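Pap fimbrial major pilin protein (PDB 2UY6) polymerises into the thick, right-handed helical rod of the P pilus, which lets bacteria colonise the epithelium of specific host organs. Local coordinates at residues S23-S28 against E57-D62; I33-L38 against K50-D55; F42-G47 against A145-G150; I103-A108 against L131-V136. The protein carries 2 engineered substitutions. All coordinates share one frame; numbering follows the deposited sequence.

Interaction 1 of 4, residues S23-S28 against E57-D62; sequences SISQKS and ELVNCD
Val-59 has its CG2 set between its own backbone N and carbonyl carbon (chi1 -60°), which brings that methyl over Ser-23, 3.6 Å from Ser-23 CB. The serine hydroxyl stands trans to its amide nitrogen (chi1 -178°) and leaves toward an acidic side chain in the chain of another protein, to which OG is hydrogen-bonded. The two residues form a hydrogen-bonded pair of the immunoglobulin-like pilin fold, where strand 23-25, outermost in its sheet within this chain, runs antiparallel to strand 52-59. Val-59 N reaches Ser-23 O at 2.7 Å, with the hydrogen almost exactly on line (178°), and Ser-23 N returns a bond of 3.0 Å to Val-59 O. Ser-25 and Glu-57 exchange two further backbone bonds. Between these pairs, Ile-24 and Leu-58 turn to the other face, where Ile-24 CG2 and Leu-58 CD2 are 4.2 Å apart; branched apolar chains suit this buried side. The backbone of Ile-24 also bonds the neighbouring chain. Ser-23 is small enough for its CB to pack on the valine while its hydroxyl serves that other protein. The Glu-57 carboxylate finds its hydrogen bond in Asn-129. Just beyond the strand, a disulfide from Cys-61 to Cys-22, the residue just before Ser-23, ties the two strand ends together. Between the two strands, Ile-24 CA comes 3.1 Å from Glu-57 O in a CH···O contact.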
loop_
_atom_site.group_PDB
_atom_site.type_symbol
_atom_site.label_atom_id
_atom_site.label_comp_id
_atom_site.label_asym_id
_atom_site.label_seq_id
_atom_site.Cartn_x
_atom_site.Cartn_y
_atom_site.Cartn_z
ATOM N N SER B 23 1.182 -0.080 -8.868
ATOM C CA SER B 23 2.414 -0.275 -9.612
ATOM C C SER B 23 1.969 -0.303 -11.078
ATOM O O SER B 23 0.872 -0.785 -11.374
ATOM C CB SER B 23 3.048 -1.611 -9.220
ATOM O OG SER B 23 4.279 -1.813 -9.887
ATOM N N ILE B 24 2.775 0.220 -12.000
ATOM C CA ILE B 24 2.358 0.186 -13.408
ATOM C C ILE B 24 3.308 -0.591 -14.320
ATOM O O ILE B 24 4.471 -0.833 -13.985
ATOM C CB ILE B 24 2.161 1.619 -14.022
ATOM C CG1 ILE B 24 3.465 2.141 -14.625
ATOM C CG2 ILE B 24 1.653 2.583 -12.974
ATOM C CD1 ILE B 24 4.561 2.361 -13.650
ATOM N N SER B 25 2.788 -1.001 -15.472
ATOM C CA SER B 25 3.586 -1.714 -16.461
ATOM C C SER B 25 2.907 -1.640 -17.825
ATOM O O SER B 25 1.727 -1.308 -17.926
ATOM C CB SER B 25 3.790 -3.170 -16.042
ATOM O OG SER B 25 2.553 -3.823 -15.891
ATOM N N GLN B 26 3.656 -1.957 -18.873
ATOM C CA GLN B 26 3.123 -1.896 -20.221
ATOM C C GLN B 26 3.526 -3.119 -21.034
ATOM O O GLN B 26 4.237 -3.997 -20.535
ATOM C CB GLN B 26 3.622 -0.623 -20.906
ATOM C CG GLN B 26 3.212 0.637 -20.181
ATOM C CD GLN B 26 3.638 1.896 -20.896
ATOM O OE1 GLN B 26 4.806 2.273 -20.877
ATOM N NE2 GLN B 26 2.684 2.554 -21.547
ATOM N N LYS B 27 3.064 -3.179 -22.283
ATOM C CA LYS B 27 3.403 -4.297 -23.153
ATOM C C LYS B 27 4.921 -4.324 -23.346
ATOM O O LYS B 27 5.518 -5.390 -23.523
ATOM C CB LYS B 27 2.690 -4.157 -24.501
ATOM N N SER B 28 5.549 -3.153 -23.298
ATOM C CA SER B 28 6.997 -3.082 -23.462
ATOM C C SER B 28 7.732 -2.977 -22.114
ATOM O O SER B 28 7.377 -2.173 -21.250
ATOM C CB SER B 28 7.368 -1.905 -24.369
ATOM O OG SER B 28 6.840 -0.683 -23.887
ATOM N N GLU B 57 -1.070 -0.566 -17.290
ATOM C CA GLU B 57 -1.679 -1.564 -16.425
ATOM C C GLU B 57 -1.375 -1.293 -14.950
ATOM O O GLU B 57 -0.214 -1.199 -14.551
ATOM C CB GLU B 57 -1.207 -2.973 -16.819
ATOM C CG GLU B 57 -1.537 -4.047 -15.774
ATOM C CD GLU B 57 -1.504 -5.475 -16.320
ATOM O OE1 GLU B 57 -0.572 -5.821 -17.081
ATOM O OE2 GLU B 57 -2.413 -6.259 -15.970
ATOM N N LEU B 58 -2.438 -1.144 -14.162
ATOM C CA LEU B 58 -2.332 -0.906 -12.723
ATOM C C LEU B 58 -2.293 -2.257 -12.022
ATOM O O LEU B 58 -3.262 -3.010 -12.079
ATOM C CB LEU B 58 -3.537 -0.104 -12.222
ATOM C CG LEU B 58 -3.693 1.259 -12.904
ATOM C CD1 LEU B 58 -4.958 1.975 -12.436
ATOM C CD2 LEU B 58 -2.472 2.086 -12.599
ATOM N N VAL B 59 -1.175 -2.572 -11.373
ATOM C CA VAL B 59 -1.042 -3.850 -10.675
ATOM C C VAL B 59 -0.671 -3.717 -9.197
ATOM O O VAL B 59 -0.368 -2.627 -8.706
ATOM C CB VAL B 59 0.010 -4.746 -11.363
ATOM C CG1 VAL B 59 -0.401 -5.007 -12.794
ATOM C CG2 VAL B 59 1.385 -4.080 -11.321
ATOM N N ASN B 60 -0.708 -4.845 -8.496
ATOM C CA ASN B 60 -0.378 -4.912 -7.075
ATOM C C ASN B 60 -1.142 -3.929 -6.201
ATOM O O ASN B 60 -0.644 -3.509 -5.161
ATOM C CB ASN B 60 1.126 -4.716 -6.862
ATOM C CG ASN B 60 1.959 -5.699 -7.665
ATOM O OD1 ASN B 60 1.538 -6.830 -7.912
ATOM N ND2 ASN B 60 3.153 -5.276 -8.066
ATOM N N CYS B 61 -2.347 -3.563 -6.612
ATOM C CA CYS B 61 -3.150 -2.650 -5.813
ATOM C C CYS B 61 -4.627 -2.950 -6.012
ATOM O O CYS B 61 -4.991 -3.807 -6.821
ATOM C CB CYS B 61 -2.866 -1.197 -6.202
ATOM S SG CYS B 61 -3.260 -0.778 -7.932
ATOM N N ASP B 62 -5.472 -2.260 -5.250
ATOM C CA ASP B 62 -6.912 -2.426 -5.362
ATOM C C ASP B 62 -7.318 -1.344 -6.337
ATOM O O ASP B 62 -7.251 -0.160 -6.017
ATOM C CB ASP B 62 -7.590 -2.212 -4.011
#

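Interaction 2 of 4, residues I33-L38 against K50-D55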
loop_
_atom_site.group_PDB
_atom_site.type_symbol
_atom_site.label_atom_id
_atom_site.label_comp_id
_atom_site.label_asym_id
_atom_site.label_seq_id
_atom_site.Cartn_x
_atom_site.Cartn_y
_atom_site.Cartn_z
ATOM N N ILE B 33 6.407 3.447 -26.154
ATOM C CA ILE B 33 5.608 3.141 -27.326
ATOM C C ILE B 33 6.380 3.772 -28.474
ATOM O O ILE B 33 6.857 4.906 -28.373
ATOM C CB ILE B 33 4.176 3.709 -27.258
ATOM C CG1 ILE B 33 4.208 5.200 -26.944
ATOM C CG2 ILE B 33 3.362 2.919 -26.251
ATOM C CD1 ILE B 33 2.836 5.844 -27.015
ATOM N N ASP B 34 6.523 3.014 -29.552
ATOM C CA ASP B 34 7.264 3.439 -30.726
ATOM C C ASP B 34 6.307 3.979 -31.780
ATOM O O ASP B 34 5.315 3.338 -32.110
ATOM C CB ASP B 34 8.044 2.224 -31.237
ATOM C CG ASP B 34 8.761 2.478 -32.533
ATOM O OD1 ASP B 34 9.385 3.547 -32.689
ATOM O OD2 ASP B 34 8.711 1.582 -33.397
ATOM N N PHE B 35 6.580 5.172 -32.295
ATOM C CA PHE B 35 5.714 5.747 -33.319
ATOM C C PHE B 35 6.153 5.337 -34.715
ATOM O O PHE B 35 5.533 5.724 -35.700
ATOM C CB PHE B 35 5.701 7.270 -33.231
ATOM C CG PHE B 35 5.150 7.792 -31.943
ATOM C CD1 PHE B 35 5.976 7.967 -30.837
ATOM C CD2 PHE B 35 3.799 8.095 -31.825
ATOM C CE1 PHE B 35 5.459 8.440 -29.628
ATOM C CE2 PHE B 35 3.272 8.569 -30.622
ATOM C CZ PHE B 35 4.104 8.742 -29.521
ATOM N N GLY B 36 7.221 4.548 -34.794
ATOM C CA GLY B 36 7.726 4.107 -36.080
ATOM C C GLY B 36 8.271 5.286 -36.855
ATOM O O GLY B 36 8.554 6.335 -36.276
ATOM N N GLN B 37 8.425 5.129 -38.164
ATOM C CA GLN B 37 8.932 6.226 -38.979
ATOM C C GLN B 37 7.802 7.139 -39.435
ATOM O O GLN B 37 6.674 6.695 -39.636
ATOM C CB GLN B 37 9.704 5.681 -40.184
ATOM C CG GLN B 37 10.956 4.904 -39.789
ATOM C CD GLN B 37 11.734 5.573 -38.654
ATOM O OE1 GLN B 37 12.223 6.704 -38.790
ATOM N NE2 GLN B 37 11.843 4.871 -37.522
ATOM N N LEU B 38 8.108 8.422 -39.576
ATOM C CA LEU B 38 7.118 9.400 -40.001
ATOM C C LEU B 38 7.690 10.343 -41.060
ATOM O O LEU B 38 8.878 10.667 -41.036
ATOM C CB LEU B 38 6.647 10.217 -38.802
ATOM C CG LEU B 38 5.921 9.471 -37.689
ATOM C CD1 LEU B 38 5.742 10.420 -36.516
ATOM C CD2 LEU B 38 4.573 8.954 -38.186
ATOM N N LYS B 50 -0.485 8.231 -36.675
ATOM C CA LYS B 50 -1.628 7.423 -36.283
ATOM C C LYS B 50 -1.680 7.438 -34.769
ATOM O O LYS B 50 -0.648 7.344 -34.108
ATOM C CB LYS B 50 -1.477 5.973 -36.737
ATOM C CG LYS B 50 -2.580 5.053 -36.215
ATOM C CD LYS B 50 -2.432 3.645 -36.762
ATOM C CE LYS B 50 -3.698 2.825 -36.525
ATOM N NZ LYS B 50 -3.679 1.503 -37.239
ATOM N N PRO B 51 -2.877 7.598 -34.195
ATOM C CA PRO B 51 -2.896 7.596 -32.730
ATOM C C PRO B 51 -2.515 6.213 -32.193
ATOM O O PRO B 51 -3.114 5.204 -32.559
ATOM C CB PRO B 51 -4.329 8.033 -32.388
ATOM C CG PRO B 51 -5.096 7.895 -33.688
ATOM C CD PRO B 51 -4.101 8.197 -34.750
ATOM N N MET B 52 -1.484 6.185 -31.348
ATOM C CA MET B 52 -0.967 4.947 -30.766
ATOM C C MET B 52 -1.569 4.648 -29.408
ATOM O O MET B 52 -1.808 5.547 -28.605
ATOM C CB MET B 52 0.550 5.030 -30.605
ATOM C CG MET B 52 1.297 5.331 -31.876
ATOM S SD MET B 52 1.005 4.072 -33.103
ATOM C CE MET B 52 1.035 5.059 -34.597
ATOM N N ASP B 53 -1.798 3.371 -29.154
ATOM C CA ASP B 53 -2.358 2.950 -27.886
ATOM C C ASP B 53 -1.323 3.095 -26.777
ATOM O O ASP B 53 -0.252 2.494 -26.831
ATOM C CB ASP B 53 -2.812 1.491 -27.962
ATOM C CG ASP B 53 -4.049 1.301 -28.820
ATOM O OD1 ASP B 53 -4.582 0.174 -28.838
ATOM O OD2 ASP B 53 -4.492 2.268 -29.477
ATOM N N LEU B 54 -1.632 3.915 -25.785
ATOM C CA LEU B 54 -0.741 4.087 -24.661
ATOM C C LEU B 54 -1.520 3.470 -23.495
ATOM O O LEU B 54 -2.334 4.142 -22.864
ATOM C CB LEU B 54 -0.480 5.568 -24.413
ATOM C CG LEU B 54 0.817 5.904 -23.673
ATOM C CD1 LEU B 54 0.901 7.400 -23.444
ATOM C CD2 LEU B 54 0.860 5.190 -22.360
ATOM N N ASP B 55 -1.303 2.183 -23.236
ATOM C CA ASP B 55 -2.004 1.508 -22.148
ATOM C C ASP B 55 -1.133 1.296 -20.914
ATOM O O ASP B 55 0.002 0.826 -21.001
ATOM C CB ASP B 55 -2.566 0.173 -22.629
ATOM C CG ASP B 55 -3.629 0.346 -23.692
ATOM O OD1 ASP B 55 -4.511 1.215 -23.529
ATOM O OD2 ASP B 55 -3.593 -0.388 -24.695
#
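Phe-35 and Met-52 carry one end of this contact, Ile-33 and Leu-54 the other, and neither end has a hydrogen bond across it. Met-52 is bent at chi2: chi1 of -56° first swings CG away from the carbonyl carbon, and the bend then lays the chain against the phenylalanine. Met-52 CG comes 3.7 Å from Phe-35 CD2 and 4.0 Å from Phe-35 CE2, meeting the ring obliquely. An unbranched, flexible methionine is well suited to follow a rigid aromatic in this way. Ile-33 instead has CG1 lodged between its amide nitrogen and carbonyl carbon (chi1 52°), which sends CD1 forward to within 3.9 Å of Leu-54 CG; the two side chains lie roughly perpendicular. The second branch, Ile-33 CG2, rests 3.7 Å from the carbonyl oxygen Asp-53 O. Beside the apolar patch, Asp-34 points the other way and closes an Asx turn, its OD1 accepting from Gly-36 N at 3.2 Å, from above the carboxylate plane. Gly-36 has positive phi, a backbone shape that glycine adopts readily. With Ile-33 CA and Leu-54 CA 7.0 Å apart, these residues are not paired strand neighbours. Ile-33 and Asp-34 pair instead with an antiparallel strand in the chain of another protein, whose apolar side chains also pack on Phe-35 and Leu-54. On its other edge, strand 52-59 bonds strand 130-139, and Val-137 of that strand touches Phe-35.

Interaction 3 of 4, residues F42-G47 against A145-G150; sequences FLEAGG and AAVTEG
Ala-146 is the first residue of the loop to come close to Glu-44, its CA lying 3.3 Å from Glu-44 OE1 and its CB 3.8 Å from the same oxygen. A small residue suits this point, because the carboxylate presses right up to the backbone. Next comes Val-147, which faces the helix and makes most of the contact. Its backbone N gives a 2.7 Å hydrogen bond to Glu-44 OE1, approaching nearly along the C-O axis of the carboxylate. Glu-44 reaches it by starting out with CG trans to its own N (chi1 177°) and then bending at chi2 (57°), a hook that turns the acid back toward the loop. The valine's CG2 settles into the angle of this hook, 3.5 Å from OE1 of Glu-44, and also touches Leu-43 CB at 4.0 Å. Beta-branching lets one compact side chain meet both neighbours on the helix. Beyond Val-147 the loop draws away from helix 40-45, and Thr-148 OG1 bonds forward to Glu-149 O at 2.9 Å. The short helix itself is closed by a Schellman motif in which Gly-46 takes the positive phi. The contact thus pins the loop between strands 130-139 and 153-162 to the helix at the end of the domain. OE2 of Glu-44 forms a salt bridge with Lys-139, so the one carboxylate joins three parts of the chain, and the lysine probably favours its charged form.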
loop_
_atom_site.group_PDB
_atom_site.type_symbol
_atom_site.label_atom_id
_atom_site.label_comp_id
_atom_site.label_asym_id
_atom_site.label_seq_id
_atom_site.Cartn_x
_atom_site.Cartn_y
_atom_site.Cartn_z
ATOM N N PHE B 42 4.930 15.213 -44.443
ATOM C CA PHE B 42 3.554 14.969 -44.013
ATOM C C PHE B 42 3.249 15.732 -42.716
ATOM O O PHE B 42 2.276 16.493 -42.645
ATOM C CB PHE B 42 3.320 13.468 -43.809
ATOM C CG PHE B 42 1.881 13.108 -43.565
ATOM C CD1 PHE B 42 0.935 13.243 -44.574
ATOM C CD2 PHE B 42 1.466 12.640 -42.320
ATOM C CE1 PHE B 42 -0.400 12.920 -44.348
ATOM C CE2 PHE B 42 0.136 12.316 -42.085
ATOM C CZ PHE B 42 -0.798 12.456 -43.100
ATOM N N LEU B 43 4.078 15.529 -41.695
ATOM C CA LEU B 43 3.883 16.224 -40.432
ATOM C C LEU B 43 3.992 17.727 -40.646
ATOM O O LEU B 43 3.251 18.502 -40.042
ATOM C CB LEU B 43 4.924 15.793 -39.391
ATOM C CG LEU B 43 4.709 14.533 -38.544
ATOM C CD1 LEU B 43 3.248 14.459 -38.085
ATOM C CD2 LEU B 43 5.074 13.302 -39.335
ATOM N N GLU B 44 4.916 18.139 -41.508
ATOM C CA GLU B 44 5.111 19.563 -41.782
ATOM C C GLU B 44 3.877 20.186 -42.415
ATOM O O GLU B 44 3.528 21.333 -42.118
ATOM C CB GLU B 44 6.330 19.779 -42.696
ATOM C CG GLU B 44 6.583 21.243 -43.101
ATOM C CD GLU B 44 6.760 22.191 -41.913
ATOM O OE1 GLU B 44 7.505 21.839 -40.972
ATOM O OE2 GLU B 44 6.165 23.295 -41.926
ATOM N N ALA B 45 3.210 19.423 -43.275
ATOM C CA ALA B 45 2.017 19.908 -43.956
ATOM C C ALA B 45 0.771 19.963 -43.070
ATOM O O ALA B 45 -0.265 20.486 -43.483
ATOM C CB ALA B 45 1.743 19.050 -45.179
ATOM N N GLY B 46 0.853 19.423 -41.859
ATOM C CA GLY B 46 -0.306 19.462 -40.983
ATOM C C GLY B 46 -0.880 18.083 -40.740
ATOM O O GLY B 46 -1.951 17.935 -40.147
ATOM N N GLY B 47 -0.166 17.071 -41.220
ATOM C CA GLY B 47 -0.605 15.706 -41.021
ATOM C C GLY B 47 -0.189 15.282 -39.627
ATOM O O GLY B 47 0.738 15.860 -39.043
ATOM N N ALA B 145 7.556 27.006 -36.076
ATOM C CA ALA B 145 8.148 25.694 -35.874
ATOM C C ALA B 145 8.175 24.987 -37.220
ATOM O O ALA B 145 7.290 25.189 -38.052
ATOM C CB ALA B 145 7.325 24.895 -34.871
ATOM N N ALA B 146 9.192 24.163 -37.437
ATOM C CA ALA B 146 9.304 23.436 -38.689
ATOM C C ALA B 146 9.835 22.037 -38.441
ATOM O O ALA B 146 10.840 21.849 -37.750
ATOM C CB ALA B 146 10.221 24.182 -39.654
ATOM N N VAL B 147 9.148 21.056 -39.015
ATOM C CA VAL B 147 9.538 19.669 -38.855
ATOM C C VAL B 147 10.842 19.447 -39.594
ATOM O O VAL B 147 11.015 19.918 -40.718
ATOM C CB VAL B 147 8.471 18.731 -39.420
ATOM C CG1 VAL B 147 8.826 17.296 -39.108
ATOM C CG2 VAL B 147 7.121 19.093 -38.848
ATOM N N THR B 148 11.760 18.736 -38.953
ATOM C CA THR B 148 13.065 18.450 -39.535
ATOM C C THR B 148 13.362 16.968 -39.381
ATOM O O THR B 148 12.858 16.327 -38.460
ATOM C CB THR B 148 14.191 19.255 -38.835
ATOM O OG1 THR B 148 15.149 18.343 -38.280
ATOM C CG2 THR B 148 13.624 20.138 -37.715
ATOM N N GLU B 149 14.173 16.427 -40.285
ATOM C CA GLU B 149 14.536 15.015 -40.240
ATOM C C GLU B 149 15.278 14.710 -38.941
ATOM O O GLU B 149 15.934 15.584 -38.369
ATOM C CB GLU B 149 15.404 14.653 -41.444
ATOM N N GLY B 150 15.156 13.470 -38.477
ATOM C CA GLY B 150 15.817 13.067 -37.248
ATOM C C GLY B 150 14.905 12.391 -36.235
ATOM O O GLY B 150 13.707 12.691 -36.155
#

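Interaction 4 of 4, residues I103-A108 against L131-V136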
loop_
_atom_site.group_PDB
_atom_site.type_symbol
_atom_site.label_atom_id
_atom_site.label_comp_id
_atom_site.label_asym_id
_atom_site.label_seq_id
_atom_site.Cartn_x
_atom_site.Cartn_y
_atom_site.Cartn_z
ATOM N N ILE B 103 4.189 15.811 -28.785
ATOM C CA ILE B 103 3.305 14.673 -28.560
ATOM C C ILE B 103 2.042 15.077 -27.817
ATOM O O ILE B 103 2.092 15.814 -26.834
ATOM C CB ILE B 103 4.003 13.554 -27.764
ATOM C CG1 ILE B 103 5.191 13.012 -28.561
ATOM C CG2 ILE B 103 3.007 12.422 -27.466
ATOM C CD1 ILE B 103 5.946 11.904 -27.858
ATOM N N VAL B 104 0.915 14.574 -28.304
ATOM C CA VAL B 104 -0.398 14.848 -27.736
ATOM C C VAL B 104 -1.021 13.535 -27.241
ATOM O O VAL B 104 -0.988 12.520 -27.941
ATOM C CB VAL B 104 -1.296 15.512 -28.808
ATOM C CG1 VAL B 104 -2.766 15.310 -28.487
ATOM C CG2 VAL B 104 -0.972 16.998 -28.882
ATOM N N VAL B 105 -1.576 13.553 -26.031
ATOM C CA VAL B 105 -2.177 12.350 -25.463
ATOM C C VAL B 105 -3.634 12.553 -25.074
ATOM O O VAL B 105 -3.984 13.504 -24.359
ATOM C CB VAL B 105 -1.379 11.848 -24.229
ATOM C CG1 VAL B 105 -2.018 10.571 -23.663
ATOM C CG2 VAL B 105 0.060 11.576 -24.630
ATOM N N GLN B 106 -4.470 11.638 -25.559
ATOM C CA GLN B 106 -5.906 11.659 -25.324
ATOM C C GLN B 106 -6.322 10.522 -24.385
ATOM O O GLN B 106 -5.956 9.359 -24.587
ATOM C CB GLN B 106 -6.637 11.539 -26.666
ATOM C CG GLN B 106 -8.134 11.789 -26.609
ATOM C CD GLN B 106 -8.765 11.877 -27.992
ATOM O OE1 GLN B 106 -8.350 12.690 -28.830
ATOM N NE2 GLN B 106 -9.776 11.041 -28.238
ATOM N N GLY B 107 -7.098 10.875 -23.366
ATOM C CA GLY B 107 -7.544 9.900 -22.390
ATOM C C GLY B 107 -8.901 9.300 -22.673
ATOM O O GLY B 107 -9.002 8.294 -23.369
ATOM N N ALA B 108 -9.952 9.895 -22.127
ATOM C CA ALA B 108 -11.290 9.372 -22.367
ATOM C C ALA B 108 -12.168 10.508 -22.863
ATOM O O ALA B 108 -13.073 10.958 -22.165
ATOM C CB ALA B 108 -11.858 8.781 -21.091
ATOM N N LEU B 131 -5.549 1.497 -17.878
ATOM C CA LEU B 131 -6.044 2.821 -18.233
ATOM C C LEU B 131 -5.657 2.951 -19.706
ATOM O O LEU B 131 -4.518 2.651 -20.079
ATOM C CB LEU B 131 -5.355 3.896 -17.393
ATOM C CG LEU B 131 -5.616 3.826 -15.883
ATOM C CD1 LEU B 131 -4.539 4.598 -15.127
ATOM C CD2 LEU B 131 -6.991 4.375 -15.576
ATOM N N HIS B 132 -6.602 3.373 -20.541
ATOM C CA HIS B 132 -6.352 3.496 -21.978
ATOM C C HIS B 132 -6.220 4.939 -22.449
ATOM O O HIS B 132 -7.057 5.782 -22.132
ATOM C CB HIS B 132 -7.483 2.830 -22.774
ATOM C CG HIS B 132 -7.771 1.413 -22.370
ATOM N ND1 HIS B 132 -6.958 0.354 -22.715
ATOM C CD2 HIS B 132 -8.807 0.879 -21.677
ATOM C CE1 HIS B 132 -7.481 -0.771 -22.258
ATOM N NE2 HIS B 132 -8.603 -0.481 -21.623
ATOM N N TYR B 133 -5.159 5.208 -23.204
ATOM C CA TYR B 133 -4.903 6.529 -23.775
ATOM C C TYR B 133 -4.398 6.321 -25.204
ATOM O O TYR B 133 -4.078 5.200 -25.605
ATOM C CB TYR B 133 -3.805 7.286 -23.016
ATOM C CG TYR B 133 -4.074 7.602 -21.562
ATOM C CD1 TYR B 133 -3.755 6.691 -20.550
ATOM C CD2 TYR B 133 -4.634 8.822 -21.194
ATOM C CE1 TYR B 133 -3.990 6.994 -19.206
ATOM C CE2 TYR B 133 -4.873 9.131 -19.860
ATOM C CZ TYR B 133 -4.551 8.215 -18.874
ATOM O OH TYR B 133 -4.809 8.531 -17.565
ATOM N N THR B 134 -4.342 7.398 -25.974
ATOM C CA THR B 134 -3.806 7.328 -27.329
ATOM C C THR B 134 -2.869 8.511 -27.460
ATOM O O THR B 134 -3.102 9.569 -26.878
ATOM C CB THR B 134 -4.890 7.418 -28.418
ATOM O OG1 THR B 134 -5.897 8.346 -28.014
ATOM C CG2 THR B 134 -5.501 6.058 -28.678
ATOM N N ALA B 135 -1.793 8.324 -28.205
ATOM C CA ALA B 135 -0.826 9.388 -28.378
ATOM C C ALA B 135 -0.515 9.591 -29.847
ATOM O O ALA B 135 -0.344 8.627 -30.600
ATOM C CB ALA B 135 0.445 9.057 -27.609
ATOM N N VAL B 136 -0.439 10.856 -30.243
ATOM C CA VAL B 136 -0.137 11.222 -31.622
ATOM C C VAL B 136 1.026 12.202 -31.672
ATOM O O VAL B 136 1.192 13.040 -30.784
ATOM C CB VAL B 136 -1.347 11.898 -32.315
ATOM C CG1 VAL B 136 -2.466 10.890 -32.540
ATOM C CG2 VAL B 136 -1.846 13.045 -31.456
HETATM O O HOH W 1 -7.910 7.996 -26.340
#
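Val-104 and Val-136, then Gln-106 and Thr-134, are joined by two pairs of backbone hydrogen bonds, the hallmark of antiparallel strands in the sheet of this immunoglobulin-like domain. Val-104 N to Val-136 O and Val-136 N to Val-104 O are both 2.9 Å; Gln-106 N to Thr-134 O and the return bond from Thr-134 N complete the set. In the gaps between them lie CH···O contacts, such as Ala-135 CA to Val-104 O at 3.2 Å.

The apolar contacts fall on both faces. Val-104 and Val-136 run alongside each other in the same direction, with Val-104 CB 3.7 Å from Val-136 CG2. Toward the other face, Val-105 has CG1 opposite its own N (chi1 -179°) and 3.8 Å from Tyr-133 CB, while CG2 rests against Ala-135. The methyl of Ala-135 leaves space for both Val-105 and Ile-103. Beyond Val-105, the tyrosine ring lies close to the backbone, with Tyr-133 CD2 3.3 Å from Gly-107 CA, a closeness that suits a glycine. The ring is also packed edge-to-face with Phe-81, from the second sheet of the sandwich.

The polar contacts sit on the face of Gln-106. A water donates to Gln-106 O at 3.0 Å and lies 2.6 Å from Thr-134 OG1. Gln-106 O thus has two donors, the Thr-134 amide and the water, on the polar face, while Val-105, Ala-135 and Tyr-133 pack on the other.

Interactions 1, 2 and 4 all reach the same antiparallel sheet, in which strand 52-59 lies between 23-25 and 130-139. Along the chain, both segments of interaction 2 fall between those of interaction 1; both contacts close before interaction 4 opens, and interaction 3, which encloses interaction 4, alternates with interactions 1 and 2. Centres of interactions 2 and 4 are about 10 Å apart, joined through Leu-54 N and Tyr-133 O. Interaction 3 stands at one end, about 34 Å from interaction 1 between centres, touching interaction 2 through Leu-43 and Leu-38. The strand of another protein's chain that pairs with Ile-33 and Asp-34 is consistent with the donor-strand complementation by which pilins are completed before polymerising.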